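Local atomic coordinates of chitin elicitor-binding protein (Oryza sativa subsp. japonica, PDB entry 5JCD), a protein that binds chitin oligosaccharides from fungal cell walls as a plant-membrane receptor and helps to relay the defence signal they elicit. Residues 147-152 with 158-163. Residues are numbered along the deposited sequence; the frame is centred on the assembly and turned at random.
Sequences LAYSVG and SAIAAK
Ile160 reaches from helix 157-163 to Tyr149 and Val151 on and just beyond strand 145-150, joining the first strand of this LysM domain to its first helix. In the βααβ fold of a LysM, both helices pack on one side of a two-stranded antiparallel sheet, whose other strand here is 188-193.

The contact is purely apolar, with no hydrogen bond crossing between the two segments. All three side-chain carbons of Ile160 beyond CB lie against one ring atom: Tyr149 CE2 lies 3.7 Å from Ile160 CD1, while Ile160 CG1 and CG2 stand only slightly farther off. CD1 approaches the ring obliquely. The Ile160 side chain is extended (chi2 166°), which sends CD1 toward the strand, where it meets both the tyrosine and Val151 from the helix side. There the second, looser touch is made, Ile160 CD1 to Val151 CG2 at 4.1 Å, the two side chains crossing at about a right angle. Leu171 of helix 168-174 also packs on Ile160, and Leu183, a chitin-binding residue, on Val151.

Polar bonding runs alongside through the intervening loop: Glu155 OE1 accepts from both Tyr149 OH and Gly152 N, tying the far end of the ring to the turn after the strand. Ser158, another chitin-binding residue, sits two positions before Ile160 on the helix. At the hydroxyl end of the ring, Ile160 CG1 comes within 4.2 Å of Tyr149 OH.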
# COMPACT_ATOMS: atom_id res chain seq x y z
N LEU A 147 -7.49 -1.51 -1.57
CA LEU A 147 -6.51 -0.61 -2.14
C LEU A 147 -6.15 0.46 -1.14
O LEU A 147 -7.03 1.15 -0.61
CB LEU A 147 -7.08 0.05 -3.39
CG LEU A 147 -6.26 1.13 -4.08
CD1 LEU A 147 -5.00 0.54 -4.70
CD2 LEU A 147 -7.07 1.88 -5.14
N ALA A 148 -4.85 0.58 -0.87
CA ALA A 148 -4.32 1.63 -0.01
C ALA A 148 -4.16 2.86 -0.85
O ALA A 148 -3.47 2.83 -1.88
CB ALA A 148 -2.98 1.22 0.59
N TYR A 149 -4.80 3.95 -0.41
CA TYR A 149 -4.88 5.18 -1.19
C TYR A 149 -4.43 6.40 -0.37
O TYR A 149 -4.95 6.62 0.74
CB TYR A 149 -6.31 5.39 -1.66
CG TYR A 149 -6.50 6.60 -2.49
CD1 TYR A 149 -6.22 6.58 -3.85
CD2 TYR A 149 -6.99 7.78 -1.94
CE1 TYR A 149 -6.38 7.70 -4.64
CE2 TYR A 149 -7.17 8.92 -2.72
CZ TYR A 149 -6.86 8.87 -4.07
OH TYR A 149 -7.03 9.95 -4.86
N SER A 150 -3.46 7.15 -0.89
CA SER A 150 -3.01 8.37 -0.24
C SER A 150 -3.76 9.59 -0.79
O SER A 150 -3.62 9.93 -1.95
CB SER A 150 -1.50 8.56 -0.44
OG SER A 150 -1.05 9.76 0.17
N VAL A 151 -4.53 10.24 0.08
CA VAL A 151 -5.36 11.37 -0.33
C VAL A 151 -4.53 12.52 -0.91
O VAL A 151 -3.53 12.98 -0.33
CB VAL A 151 -6.19 11.92 0.86
CG1 VAL A 151 -6.86 13.21 0.47
CG2 VAL A 151 -7.22 10.89 1.36
N GLY A 152 -4.94 12.96 -2.09
CA GLY A 152 -4.32 14.08 -2.76
C GLY A 152 -4.83 15.42 -2.26
O GLY A 152 -5.89 15.49 -1.63
N SER A 158 -16.14 12.18 -1.48
CA SER A 158 -17.15 11.96 -2.49
C SER A 158 -16.51 11.57 -3.81
O SER A 158 -16.82 10.53 -4.38
CB SER A 158 -18.03 13.19 -2.68
OG SER A 158 -19.09 12.91 -3.59
N ALA A 159 -15.60 12.41 -4.28
CA ALA A 159 -14.96 12.15 -5.57
C ALA A 159 -14.06 10.92 -5.51
O ALA A 159 -13.93 10.20 -6.49
CB ALA A 159 -14.19 13.34 -6.03
N ILE A 160 -13.43 10.68 -4.36
CA ILE A 160 -12.57 9.52 -4.22
C ILE A 160 -13.42 8.24 -4.29
O ILE A 160 -13.09 7.32 -5.01
CB ILE A 160 -11.76 9.57 -2.90
CG1 ILE A 160 -10.68 10.67 -2.97
CG2 ILE A 160 -11.13 8.23 -2.61
CD1 ILE A 160 -10.08 11.00 -1.61
N ALA A 161 -14.50 8.20 -3.53
CA ALA A 161 -15.40 7.06 -3.55
C ALA A 161 -15.91 6.80 -4.95
O ALA A 161 -15.88 5.66 -5.42
CB ALA A 161 -16.55 7.27 -2.59
N ALA A 162 -16.35 7.85 -5.63
CA ALA A 162 -16.95 7.70 -6.95
C ALA A 162 -15.93 7.18 -7.94
O ALA A 162 -16.23 6.28 -8.71
CB ALA A 162 -17.55 9.01 -7.46
N LYS A 163 -14.73 7.74 -7.91
CA LYS A 163 -13.69 7.27 -8.81
C LYS A 163 -13.44 5.75 -8.64
O LYS A 163 -13.05 5.07 -9.59
CB LYS A 163 -12.37 8.06 -8.67
CG LYS A 163 -11.26 7.35 -9.44
CD LYS A 163 -10.04 8.13 -9.85
CE LYS A 163 -9.33 7.30 -10.94
NZ LYS A 163 -8.16 7.95 -11.58